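Local coordinates for subtilase cytotoxin subunit A (Escherichia coli, PDB 2IY9), which is the protease subunit of an AB5 toxin, a subtilisin-family serine endoprotease that cleaves the host endoplasmic reticulum chaperone BiP and so leads to cell death, at residues 132-137 / 170-175; 125-130 / 163-168; 59-64 / 257-262. One frame throughout, in Å; residues are numbered along the deposited sequence.

Contact 1: 132-137 / 170-175; sequences SIMSNV and GRNNDR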
ATOM      1  N   SER A 132      -2.061 -17.306   3.070  1.00 25.57           N
ATOM      2  CA  SER A 132      -1.252 -17.623   4.252  1.00 25.91           C
ATOM      3  C   SER A 132      -1.600 -16.714   5.435  1.00 26.18           C
ATOM      4  O   SER A 132      -1.733 -17.182   6.579  1.00 26.64           O
ATOM      5  CB  SER A 132       0.245 -17.572   3.914  1.00 25.45           C
ATOM      6  OG  SER A 132       1.031 -17.701   5.086  1.00 26.02           O
ATOM      7  N   ILE A 133      -1.791 -15.425   5.164  1.00 26.10           N
ATOM      8  CA  ILE A 133      -2.301 -14.507   6.188  1.00 25.76           C
ATOM      9  C   ILE A 133      -3.687 -14.939   6.664  1.00 26.41           C
ATOM     10  O   ILE A 133      -3.956 -15.031   7.872  1.00 26.36           O
ATOM     11  CB  ILE A 133      -2.402 -13.055   5.678  1.00 25.32           C
ATOM     12  CG1 ILE A 133      -1.039 -12.547   5.204  1.00 25.29           C
ATOM     13  CG2 ILE A 133      -2.960 -12.140   6.796  1.00 24.71           C
ATOM     14  CD1 ILE A 133      -1.089 -11.237   4.403  1.00 25.38           C
ATOM     15  N   MET A 134      -4.563 -15.192   5.699  1.00 27.30           N
ATOM     16  CA  MET A 134      -5.972 -15.419   5.983  1.00 28.34           C
ATOM     17  C   MET A 134      -6.245 -16.638   6.850  1.00 28.81           C
ATOM     18  O   MET A 134      -7.186 -16.621   7.645  1.00 29.51           O
ATOM     19  CB  MET A 134      -6.773 -15.489   4.685  1.00 28.21           C
ATOM     20  CG  MET A 134      -6.836 -14.149   3.952  1.00 27.66           C
ATOM     21  SD  MET A 134      -7.701 -14.269   2.382  1.00 29.34           S
ATOM     22  CE  MET A 134      -9.408 -14.284   2.914  1.00 28.39           C
ATOM     23  N   SER A 135      -5.417 -17.672   6.713  1.00 29.44           N
ATOM     24  CA  SER A 135      -5.593 -18.913   7.470  1.00 30.64           C
ATOM     25  C   SER A 135      -4.822 -18.959   8.801  1.00 30.58           C
ATOM     26  O   SER A 135      -4.891 -19.952   9.531  1.00 30.65           O
ATOM     27  CB  SER A 135      -5.205 -20.115   6.610  1.00 30.73           C
ATOM     28  OG  SER A 135      -3.807 -20.141   6.397  1.00 33.13           O
ATOM     29  N   ASN A 136      -4.088 -17.891   9.104  1.00 30.45           N
ATOM     30  CA  ASN A 136      -3.278 -17.826  10.320  1.00 30.41           C
ATOM     31  C   ASN A 136      -4.075 -17.210  11.468  1.00 30.47           C
ATOM     32  O   ASN A 136      -4.172 -15.992  11.558  1.00 30.65           O
ATOM     33  CB  ASN A 136      -1.985 -17.027  10.039  1.00 30.27           C
ATOM     34  CG  ASN A 136      -0.972 -17.079  11.195  1.00 31.08           C
ATOM     35  OD1 ASN A 136      -1.308 -17.386  12.349  1.00 30.13           O
ATOM     36  ND2 ASN A 136       0.278 -16.778  10.877  1.00 31.34           N
ATOM     37  N   VAL A 137      -4.654 -18.053  12.336  1.00 30.50           N
ATOM     38  CA  VAL A 137      -5.436 -17.571  13.479  1.00 30.19           C
ATOM     39  C   VAL A 137      -4.569 -17.098  14.641  1.00 30.36           C
ATOM     40  O   VAL A 137      -5.091 -16.564  15.621  1.00 30.11           O
ATOM     41  CB  VAL A 137      -6.477 -18.611  14.041  1.00 30.09           C
ATOM     42  CG1 VAL A 137      -7.631 -18.813  13.081  1.00 30.63           C
ATOM     43  CG2 VAL A 137      -5.816 -19.933  14.439  1.00 30.83           C
ATOM     44  N   GLY A 170     -13.465  -9.750   1.933  1.00 24.54           N
ATOM     45  CA  GLY A 170     -14.457  -8.691   2.134  1.00 24.31           C
ATOM     46  C   GLY A 170     -15.507  -9.094   3.153  1.00 24.81           C
ATOM     47  O   GLY A 170     -15.793  -8.350   4.096  1.00 24.40           O
ATOM     48  N   ARG A 171     -16.063 -10.286   2.974  1.00 25.14           N
ATOM     49  CA  ARG A 171     -17.036 -10.827   3.917  1.00 26.00           C
ATOM     50  C   ARG A 171     -16.488 -10.931   5.343  1.00 25.49           C
ATOM     51  O   ARG A 171     -17.192 -10.627   6.302  1.00 25.96           O
ATOM     52  CB  ARG A 171     -17.562 -12.169   3.429  1.00 26.08           C
ATOM     53  CG  ARG A 171     -18.608 -12.017   2.340  1.00 28.75           C
ATOM     54  CD  ARG A 171     -19.256 -13.342   1.975  1.00 32.17           C
ATOM     55  NE  ARG A 171     -18.298 -14.343   1.507  1.00 35.31           N
ATOM     56  CZ  ARG A 171     -17.832 -14.436   0.262  1.00 34.52           C
ATOM     57  NH1 ARG A 171     -18.201 -13.570  -0.677  1.00 36.01           N
ATOM     58  NH2 ARG A 171     -16.983 -15.398  -0.039  1.00 35.79           N
ATOM     59  N   ASN A 172     -15.223 -11.321   5.466  1.00 25.60           N
ATOM     60  CA  ASN A 172     -14.546 -11.436   6.763  1.00 25.56           C
ATOM     61  C   ASN A 172     -14.428 -10.097   7.482  1.00 25.32           C
ATOM     62  O   ASN A 172     -14.446 -10.039   8.710  1.00 24.25           O
ATOM     63  CB  ASN A 172     -13.155 -12.061   6.582  1.00 25.89           C
ATOM     64  CG  ASN A 172     -13.214 -13.483   6.032  1.00 27.40           C
ATOM     65  OD1 ASN A 172     -14.272 -14.116   6.023  1.00 27.36           O
ATOM     66  ND2 ASN A 172     -12.077 -13.980   5.555  1.00 28.19           N
ATOM     67  N   ASN A 173     -14.285  -9.027   6.697  1.00 25.06           N
ATOM     68  CA  ASN A 173     -14.303  -7.665   7.218  1.00 25.45           C
ATOM     69  C   ASN A 173     -13.205  -7.383   8.259  1.00 25.34           C
ATOM     70  O   ASN A 173     -13.398  -6.606   9.197  1.00 24.61           O
ATOM     71  CB  ASN A 173     -15.699  -7.345   7.782  1.00 25.57           C
ATOM     72  CG  ASN A 173     -15.982  -5.858   7.828  1.00 26.98           C
ATOM     73  OD1 ASN A 173     -15.272  -5.058   7.211  1.00 27.25           O
ATOM     74  ND2 ASN A 173     -17.019  -5.475   8.572  1.00 28.62           N
ATOM     75  N   ASP A 174     -12.058  -8.034   8.094  1.00 25.79           N
ATOM     76  CA  ASP A 174     -10.987  -7.940   9.085  1.00 26.29           C
ATOM     77  C   ASP A 174      -9.715  -7.291   8.545  1.00 25.99           C
ATOM     78  O   ASP A 174      -9.006  -6.600   9.282  1.00 26.93           O
ATOM     79  CB  ASP A 174     -10.685  -9.307   9.715  1.00 26.82           C
ATOM     80  CG  ASP A 174     -10.439 -10.407   8.681  1.00 29.22           C
ATOM     81  OD1 ASP A 174     -10.582 -10.165   7.457  1.00 32.26           O
ATOM     82  OD2 ASP A 174     -10.099 -11.531   9.112  1.00 31.62           O
ATOM     83  N   ARG A 175      -9.431  -7.496   7.265  1.00 24.90           N
ATOM     84  CA  ARG A 175      -8.156  -7.027   6.697  1.00 24.22           C
ATOM     85  C   ARG A 175      -8.363  -6.175   5.454  1.00 23.67           C
ATOM     86  O   ARG A 175      -9.393  -6.284   4.777  1.00 23.36           O
ATOM     87  CB  ARG A 175      -7.237  -8.207   6.369  1.00 23.90           C
ATOM     88  CG  ARG A 175      -7.020  -9.155   7.536  1.00 24.46           C
ATOM     89  CD  ARG A 175      -6.018 -10.270   7.204  1.00 24.48           C
ATOM     90  NE  ARG A 175      -6.036 -11.287   8.250  1.00 25.40           N
ATOM     91  CZ  ARG A 175      -5.350 -11.211   9.388  1.00 27.03           C
ATOM     92  NH1 ARG A 175      -4.561 -10.174   9.633  1.00 26.45           N
ATOM     93  NH2 ARG A 175      -5.438 -12.193  10.275  1.00 28.84           N
TER
HETATM   94  O   HOH W   1      -6.258 -14.821   9.914  1.00 29.69           O
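R175 meets I133 through the flat end of its side chain, with the isoleucine methyl CG2 lying over one face of the guanidinium, 3.4 Å above its plane and displaced toward the rim. The closest approach is 3.5 Å, from I133 CG2 to R175 NE. The arginine is stretched out from CG to NE and then turns sharply (chi4 -84°), which sets the guanidinium across the line of the chain and turns a face to the methyl. In I133, chi1 of -58° puts CG1 beside the backbone N and leaves CG2 on the side that faces the arginine. R175 NH2 donates to a water at 2.8 Å, which also sits 2.9 Å from N136 O and 3.1 Å from I133 O, so the arginine reaches one carbonyl in the last turn of helix 125-134 and one in the loop just after it through solvent. NH1 is held by the carbonyl of E143. M134 makes the second contact, a van der Waals one: its chain bends at chi3 (78°), and CE comes within 3.8 Å of N172 ND2, the two side chains crossing at about a right angle. Beyond N172, helix 160-172 stops as N173 takes a positive phi. The C-terminal ends of the two helices meet here, the second just ahead of strand 176-180, an arrangement that belongs to the three-layer alpha/beta fold of subtilases, where strand 147-149, helix 160-172 and strand 176-180 form a beta-alpha-beta crossover.

Contact 2: 125-130 / 163-168; sequences SWIRAI and TELLSR
Segments 125-130 and 163-168 are both helical throughout and run in broadly the same direction, with their nearest CA atoms, those of I127 and L165, 8.0 Å apart. L165 has the most surface buried here and points at the other helix with both of its methyls in use. CD2 lies 3.6 Å from I130 CG2, while CD1 is shared, at 3.8 Å from I127 CG2 and 4.0 Å from I130 CG2. The leucine therefore rests against two isoleucines spaced three residues apart along one side of helix 125-134. A chi1 near 180° (-177°) carries its fork out across the interhelical space; chi2, at 142°, departs from the usual staggered value and turns the methyls toward both neighbours. I127 and L165 lie alongside one another, pointing in opposite senses, whereas I130 meets the leucine at a slant. Both isoleucines offer the same branch, CG2. W162 touches I127 and I130, and I130 also reaches I149 and I177, on strands of the central parallel sheet, over which the two helices lie side by side. All three touching residues are buried and meet through methyl groups alone. The pairing of the helices at this level thus rests on van der Waals contact, probably with a contribution from the exclusion of water, and depends on how the branched side chains fit, without any directional polar bond between them.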
ATOM      1  N   SER A 125       1.684 -16.696  -6.658  1.00 29.40           N
ATOM      2  CA  SER A 125       2.432 -16.472  -5.424  1.00 28.31           C
ATOM      3  C   SER A 125       1.794 -15.353  -4.596  1.00 27.72           C
ATOM      4  O   SER A 125       1.680 -15.471  -3.371  1.00 26.58           O
ATOM      5  CB  SER A 125       3.898 -16.158  -5.731  1.00 28.30           C
ATOM      6  OG  SER A 125       4.003 -15.059  -6.612  1.00 26.75           O
ATOM      7  N   TRP A 126       1.375 -14.292  -5.289  1.00 27.37           N
ATOM      8  CA  TRP A 126       0.590 -13.197  -4.712  1.00 27.44           C
ATOM      9  C   TRP A 126      -0.592 -13.733  -3.908  1.00 27.12           C
ATOM     10  O   TRP A 126      -0.816 -13.314  -2.766  1.00 26.98           O
ATOM     11  CB  TRP A 126       0.066 -12.260  -5.809  1.00 27.99           C
ATOM     12  CG  TRP A 126       1.123 -11.677  -6.686  1.00 28.41           C
ATOM     13  CD1 TRP A 126       1.566 -12.175  -7.880  1.00 29.35           C
ATOM     14  CD2 TRP A 126       1.875 -10.481  -6.448  1.00 29.14           C
ATOM     15  NE1 TRP A 126       2.547 -11.364  -8.398  1.00 30.11           N
ATOM     16  CE2 TRP A 126       2.761 -10.319  -7.538  1.00 29.56           C
ATOM     17  CE3 TRP A 126       1.892  -9.533  -5.415  1.00 29.23           C
ATOM     18  CZ2 TRP A 126       3.659  -9.248  -7.626  1.00 29.39           C
ATOM     19  CZ3 TRP A 126       2.782  -8.461  -5.509  1.00 29.90           C
ATOM     20  CH2 TRP A 126       3.656  -8.334  -6.603  1.00 29.22           C
ATOM     21  N   ILE A 127      -1.339 -14.660  -4.508  1.00 26.42           N
ATOM     22  CA  ILE A 127      -2.499 -15.273  -3.850  1.00 25.96           C
ATOM     23  C   ILE A 127      -2.109 -16.190  -2.691  1.00 25.80           C
ATOM     24  O   ILE A 127      -2.724 -16.126  -1.624  1.00 25.02           O
ATOM     25  CB  ILE A 127      -3.437 -15.974  -4.874  1.00 25.92           C
ATOM     26  CG1 ILE A 127      -4.035 -14.908  -5.808  1.00 26.87           C
ATOM     27  CG2 ILE A 127      -4.534 -16.781  -4.163  1.00 25.60           C
ATOM     28  CD1 ILE A 127      -4.575 -15.423  -7.129  1.00 28.35           C
ATOM     29  N   ARG A 128      -1.085 -17.023  -2.885  1.00 25.63           N
ATOM     30  CA  ARG A 128      -0.594 -17.884  -1.804  1.00 26.03           C
ATOM     31  C   ARG A 128      -0.159 -17.070  -0.581  1.00 25.46           C
ATOM     32  O   ARG A 128      -0.415 -17.464   0.561  1.00 24.61           O
ATOM     33  CB  ARG A 128       0.557 -18.777  -2.275  1.00 26.84           C
ATOM     34  CG  ARG A 128       0.217 -19.703  -3.443  1.00 29.83           C
ATOM     35  CD  ARG A 128      -0.976 -20.616  -3.175  1.00 34.44           C
ATOM     36  NE  ARG A 128      -1.471 -21.138  -4.450  1.00 40.44           N
ATOM     37  CZ  ARG A 128      -2.592 -20.758  -5.057  1.00 41.94           C
ATOM     38  NH1 ARG A 128      -3.407 -19.867  -4.503  1.00 42.76           N
ATOM     39  NH2 ARG A 128      -2.915 -21.300  -6.220  1.00 45.08           N
ATOM     40  N   ALA A 129       0.491 -15.937  -0.836  1.00 25.42           N
ATOM     41  CA  ALA A 129       0.932 -15.025   0.221  1.00 25.13           C
ATOM     42  C   ALA A 129      -0.239 -14.566   1.066  1.00 25.16           C
ATOM     43  O   ALA A 129      -0.153 -14.576   2.296  1.00 25.21           O
ATOM     44  CB  ALA A 129       1.657 -13.829  -0.377  1.00 25.33           C
ATOM     45  N   ILE A 130      -1.334 -14.191   0.397  1.00 24.54           N
ATOM     46  CA  ILE A 130      -2.522 -13.674   1.066  1.00 24.43           C
ATOM     47  C   ILE A 130      -3.289 -14.791   1.784  1.00 24.67           C
ATOM     48  O   ILE A 130      -3.692 -14.625   2.933  1.00 23.75           O
ATOM     49  CB  ILE A 130      -3.453 -12.902   0.094  1.00 24.46           C
ATOM     50  CG1 ILE A 130      -2.776 -11.620  -0.407  1.00 23.84           C
ATOM     51  CG2 ILE A 130      -4.760 -12.521   0.797  1.00 25.09           C
ATOM     52  CD1 ILE A 130      -3.462 -11.006  -1.647  1.00 24.60           C
ATOM     53  N   THR A 163     -10.886 -13.132  -7.515  1.00 29.27           N
ATOM     54  CA  THR A 163     -12.219 -12.652  -7.181  1.00 29.37           C
ATOM     55  C   THR A 163     -12.841 -13.444  -6.020  1.00 28.99           C
ATOM     56  O   THR A 163     -13.488 -12.870  -5.139  1.00 28.99           O
ATOM     57  CB  THR A 163     -13.113 -12.631  -8.443  1.00 29.74           C
ATOM     58  OG1 THR A 163     -12.671 -11.568  -9.301  1.00 30.71           O
ATOM     59  CG2 THR A 163     -14.554 -12.408  -8.096  1.00 31.40           C
ATOM     60  N   GLU A 164     -12.629 -14.757  -6.006  1.00 28.65           N
ATOM     61  CA  GLU A 164     -13.087 -15.577  -4.881  1.00 28.54           C
ATOM     62  C   GLU A 164     -12.420 -15.120  -3.570  1.00 27.89           C
ATOM     63  O   GLU A 164     -13.096 -14.905  -2.555  1.00 27.88           O
ATOM     64  CB  GLU A 164     -12.812 -17.065  -5.150  1.00 28.46           C
ATOM     65  CG  GLU A 164     -13.543 -18.031  -4.198  1.00 30.53           C
ATOM     66  CD  GLU A 164     -12.897 -18.133  -2.816  1.00 31.73           C
ATOM     67  OE1 GLU A 164     -11.645 -18.092  -2.724  1.00 30.82           O
ATOM     68  OE2 GLU A 164     -13.644 -18.246  -1.812  1.00 32.43           O
ATOM     69  N   LEU A 165     -11.101 -14.955  -3.611  1.00 27.53           N
ATOM     70  CA  LEU A 165     -10.321 -14.599  -2.414  1.00 26.96           C
ATOM     71  C   LEU A 165     -10.708 -13.226  -1.874  1.00 25.89           C
ATOM     72  O   LEU A 165     -10.887 -13.054  -0.669  1.00 25.52           O
ATOM     73  CB  LEU A 165      -8.814 -14.644  -2.705  1.00 27.30           C
ATOM     74  CG  LEU A 165      -7.938 -14.343  -1.482  1.00 28.66           C
ATOM     75  CD1 LEU A 165      -6.702 -15.197  -1.438  1.00 30.01           C
ATOM     76  CD2 LEU A 165      -7.587 -12.854  -1.415  1.00 30.88           C
ATOM     77  N   LEU A 166     -10.822 -12.249  -2.764  1.00 25.47           N
ATOM     78  CA  LEU A 166     -11.100 -10.878  -2.335  1.00 25.16           C
ATOM     79  C   LEU A 166     -12.521 -10.710  -1.806  1.00 25.47           C
ATOM     80  O   LEU A 166     -12.737 -10.011  -0.811  1.00 24.90           O
ATOM     81  CB  LEU A 166     -10.786  -9.884  -3.458  1.00 25.21           C
ATOM     82  CG  LEU A 166      -9.300  -9.881  -3.877  1.00 24.20           C
ATOM     83  CD1 LEU A 166      -9.118  -9.154  -5.189  1.00 23.78           C
ATOM     84  CD2 LEU A 166      -8.397  -9.267  -2.808  1.00 23.94           C
ATOM     85  N   SER A 167     -13.495 -11.346  -2.457  1.00 25.75           N
ATOM     86  CA  SER A 167     -14.878 -11.258  -1.960  1.00 26.05           C
ATOM     87  C   SER A 167     -15.006 -11.952  -0.601  1.00 25.89           C
ATOM     88  O   SER A 167     -15.712 -11.460   0.272  1.00 25.04           O
ATOM     89  CB  SER A 167     -15.895 -11.805  -2.967  1.00 26.27           C
ATOM     90  OG  SER A 167     -15.657 -13.178  -3.223  1.00 27.89           O
ATOM     91  N   ARG A 168     -14.287 -13.062  -0.418  1.00 25.65           N
ATOM     92  CA  ARG A 168     -14.210 -13.743   0.887  1.00 26.45           C
ATOM     93  C   ARG A 168     -13.553 -12.867   1.963  1.00 25.66           C
ATOM     94  O   ARG A 168     -14.094 -12.723   3.065  1.00 25.79           O
ATOM     95  CB  ARG A 168     -13.467 -15.084   0.763  1.00 26.04           C
ATOM     96  CG  ARG A 168     -13.487 -15.962   2.024  1.00 27.31           C
ATOM     97  CD  ARG A 168     -13.209 -17.439   1.684  1.00 28.93           C
ATOM     98  NE  ARG A 168     -11.788 -17.771   1.519  1.00 35.75           N
ATOM     99  CZ  ARG A 168     -11.101 -17.601   0.397  1.00 37.69           C
ATOM    100  NH1 ARG A 168     -11.681 -17.059  -0.657  1.00 41.01           N
ATOM    101  NH2 ARG A 168      -9.827 -17.951   0.323  1.00 40.47           N
TER

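Contact 3: 59-64 / 257-262; sequences GGLSDS and TFLRPD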
ATOM      1  N   GLY A  59      19.879  -0.943   8.022  1.00 25.62           N
ATOM      2  CA  GLY A  59      19.695   0.498   8.189  1.00 25.19           C
ATOM      3  C   GLY A  59      18.512   0.817   9.083  1.00 25.05           C
ATOM      4  O   GLY A  59      18.349   0.200  10.151  1.00 25.58           O
ATOM      5  N   GLY A  60      17.676   1.758   8.640  1.00 24.17           N
ATOM      6  CA  GLY A  60      16.447   2.144   9.353  1.00 23.67           C
ATOM      7  C   GLY A  60      15.407   1.056   9.578  1.00 23.34           C
ATOM      8  O   GLY A  60      14.474   1.241  10.366  1.00 22.87           O
ATOM      9  N   LEU A  61      15.573  -0.067   8.889  1.00 23.34           N
ATOM     10  CA  LEU A  61      14.706  -1.242   9.045  1.00 23.82           C
ATOM     11  C   LEU A  61      15.324  -2.328   9.937  1.00 23.95           C
ATOM     12  O   LEU A  61      14.786  -3.435  10.058  1.00 24.30           O
ATOM     13  CB  LEU A  61      14.396  -1.826   7.667  1.00 23.70           C
ATOM     14  CG  LEU A  61      13.470  -0.981   6.799  1.00 23.94           C
ATOM     15  CD1 LEU A  61      13.368  -1.600   5.410  1.00 23.21           C
ATOM     16  CD2 LEU A  61      12.087  -0.835   7.454  1.00 24.18           C
ATOM     17  N   SER A  62      16.441  -1.990  10.572  1.00 24.24           N
ATOM     18  CA  SER A  62      17.218  -2.938  11.366  1.00 25.18           C
ATOM     19  C   SER A  62      16.441  -3.612  12.479  1.00 24.69           C
ATOM     20  O   SER A  62      16.713  -4.770  12.809  1.00 25.42           O
ATOM     21  CB  SER A  62      18.456  -2.253  11.946  1.00 25.21           C
ATOM     22  OG  SER A  62      19.449  -2.144  10.946  1.00 27.19           O
ATOM     23  N   ASP A  63      15.498  -2.881  13.061  1.00 24.97           N
ATOM     24  CA  ASP A  63      14.671  -3.372  14.162  1.00 24.99           C
ATOM     25  C   ASP A  63      13.192  -3.563  13.769  1.00 24.54           C
ATOM     26  O   ASP A  63      12.324  -3.591  14.641  1.00 24.72           O
ATOM     27  CB  ASP A  63      14.758  -2.389  15.337  1.00 25.77           C
ATOM     28  CG  ASP A  63      16.183  -2.166  15.805  1.00 27.50           C
ATOM     29  OD1 ASP A  63      16.948  -3.149  15.854  1.00 30.49           O
ATOM     30  OD2 ASP A  63      16.538  -1.004  16.102  1.00 31.23           O
ATOM     31  N   SER A  64      12.919  -3.696  12.472  1.00 23.66           N
ATOM     32  CA  SER A  64      11.551  -3.685  11.952  1.00 23.26           C
ATOM     33  C   SER A  64      10.944  -5.065  11.691  1.00 23.43           C
ATOM     34  O   SER A  64       9.745  -5.177  11.429  1.00 23.21           O
ATOM     35  CB  SER A  64      11.482  -2.859  10.659  1.00 23.32           C
ATOM     36  OG  SER A  64      11.822  -1.504  10.892  1.00 22.15           O
ATOM     37  N   THR A 257      12.219   9.420  -1.718  1.00 25.71           N
ATOM     38  CA  THR A 257      13.493   8.805  -1.340  1.00 26.34           C
ATOM     39  C   THR A 257      13.215   7.503  -0.563  1.00 26.18           C
ATOM     40  O   THR A 257      12.327   7.470   0.284  1.00 26.43           O
ATOM     41  CB  THR A 257      14.355   9.783  -0.504  1.00 26.72           C
ATOM     42  OG1 THR A 257      14.486  11.034  -1.204  1.00 27.90           O
ATOM     43  CG2 THR A 257      15.739   9.227  -0.270  1.00 27.03           C
ATOM     44  N   PHE A 258      13.962   6.443  -0.866  1.00 26.42           N
ATOM     45  CA  PHE A 258      13.756   5.129  -0.240  1.00 26.50           C
ATOM     46  C   PHE A 258      15.071   4.404   0.063  1.00 26.64           C
ATOM     47  O   PHE A 258      16.135   4.786  -0.430  1.00 26.65           O
ATOM     48  CB  PHE A 258      12.866   4.250  -1.124  1.00 26.49           C
ATOM     49  CG  PHE A 258      13.395   4.068  -2.520  1.00 27.99           C
ATOM     50  CD1 PHE A 258      14.459   3.200  -2.773  1.00 28.11           C
ATOM     51  CD2 PHE A 258      12.841   4.779  -3.580  1.00 29.36           C
ATOM     52  CE1 PHE A 258      14.962   3.038  -4.066  1.00 30.07           C
ATOM     53  CE2 PHE A 258      13.326   4.616  -4.875  1.00 29.84           C
ATOM     54  CZ  PHE A 258      14.390   3.745  -5.118  1.00 29.54           C
ATOM     55  N   LEU A 259      14.980   3.349   0.870  1.00 26.40           N
ATOM     56  CA  LEU A 259      16.131   2.559   1.284  1.00 26.36           C
ATOM     57  C   LEU A 259      16.415   1.396   0.323  1.00 27.20           C
ATOM     58  O   LEU A 259      15.482   0.732  -0.155  1.00 26.63           O
ATOM     59  CB  LEU A 259      15.883   2.000   2.692  1.00 25.89           C
ATOM     60  CG  LEU A 259      17.012   1.256   3.411  1.00 25.55           C
ATOM     61  CD1 LEU A 259      18.166   2.214   3.688  1.00 22.21           C
ATOM     62  CD2 LEU A 259      16.500   0.621   4.704  1.00 24.82           C
ATOM     63  N   ARG A 260      17.702   1.158   0.057  1.00 27.73           N
ATOM     64  CA  ARG A 260      18.171   0.006  -0.733  1.00 28.80           C
ATOM     65  C   ARG A 260      18.840  -1.043   0.182  1.00 29.12           C
ATOM     66  O   ARG A 260      19.325  -0.684   1.254  1.00 28.98           O
ATOM     67  CB  ARG A 260      19.181   0.466  -1.786  1.00 29.03           C
ATOM     68  CG  ARG A 260      18.672   1.506  -2.797  1.00 30.93           C
ATOM     69  CD  ARG A 260      19.851   2.218  -3.456  1.00 33.54           C
ATOM     70  NE  ARG A 260      20.849   1.251  -3.903  1.00 36.21           N
ATOM     71  CZ  ARG A 260      20.833   0.646  -5.088  1.00 36.90           C
ATOM     72  NH1 ARG A 260      19.874   0.916  -5.969  1.00 36.95           N
ATOM     73  NH2 ARG A 260      21.780  -0.233  -5.390  1.00 37.59           N
ATOM     74  N   PRO A 261      18.870  -2.332  -0.237  1.00 29.78           N
ATOM     75  CA  PRO A 261      19.506  -3.389   0.568  1.00 30.50           C
ATOM     76  C   PRO A 261      20.986  -3.167   0.902  1.00 31.38           C
ATOM     77  O   PRO A 261      21.471  -3.735   1.879  1.00 31.45           O
ATOM     78  CB  PRO A 261      19.339  -4.638  -0.301  1.00 30.62           C
ATOM     79  CG  PRO A 261      18.131  -4.352  -1.126  1.00 30.25           C
ATOM     80  CD  PRO A 261      18.252  -2.894  -1.452  1.00 29.85           C
ATOM     81  N   ASP A 262      21.679  -2.344   0.114  1.00 32.08           N
ATOM     82  CA  ASP A 262      23.079  -2.016   0.385  1.00 33.08           C
ATOM     83  C   ASP A 262      23.219  -0.782   1.283  1.00 33.31           C
ATOM     84  O   ASP A 262      24.316  -0.228   1.430  1.00 33.80           O
ATOM     85  CB  ASP A 262      23.876  -1.856  -0.927  1.00 33.31           C
ATOM     86  CG  ASP A 262      23.377  -0.704  -1.797  1.00 34.26           C
ATOM     87  OD1 ASP A 262      22.440   0.015  -1.384  1.00 35.01           O
ATOM     88  OD2 ASP A 262      23.923  -0.513  -2.910  1.00 35.48           O
TER
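Segment 59-64 is a compact bend, in which G59 takes a positive phi, G60 and L61 form a short 3-10 step and L61 to S64 make a type I beta turn; segment 257-262 begins as the last part of a strand and leaves it after L259. L259 is the residue that reaches across. Its CD2 methyl comes to 3.9 Å from L61 CD1 and 4.0 Å from L61 CG, and the two side chains pass alongside each other in opposite senses. In L259, CG is trans to the amide N (chi1 -174°), which sends the branched end out toward the bend. The same methyl also approaches the backbone of the 3-10 step, 4.3 Å from G60 N. In the fold, this places the loop between parallel strands 47-52 and 65-70 against the antiparallel hairpin of strands 256-259 and 265-268. The connection lies at some remove from the probable charge-relay residues of this subtilase: the L61 side chain is about 11 Å from that of D52, and the L259 side chain about 11 Å from that of H89. The bend has its own internal bonds. G59 O accepts two, from S62 N at 2.9 Å and from S62 OG at 2.7 Å, the hydroxyl donating onto a lone pair of G59 O, in the carbonyl plane. Past L259, the chain bends at P261 so that D262 comes alongside R260 in a salt bridge: R260 NH2 donates to D262 OD2 at 3.3 Å and nearly straight (166°), with the oxygen in the guanidinium plane but approached from above the plane of the carboxylate. The same NH2 has a second acidic partner in E84, on helix 84-98, whose S95 hydroxyl is bonded to L259 N.

Overall arrangement
Contacts 1 and 2 are successive levels of one helix pair, 125-134 with 160-172. Their centres lie 10 Å apart, their segments alternate along the chain, and they touch where M134 SD packs on L165 CG at 3.9 Å. Going from contact 2 to contact 1, the interface passes from buried methyls to a solvated, partly polar end. Contact 3 stands apart, its centre 28 Å from each of the others, and uses neither helix. It joins residues almost two hundred positions apart, and the loop it closes encloses both other contacts. The contacts thus lie in two separate regions around the central parallel sheet of one subtilase domain: one helix pair, and the loop-to-hairpin junction.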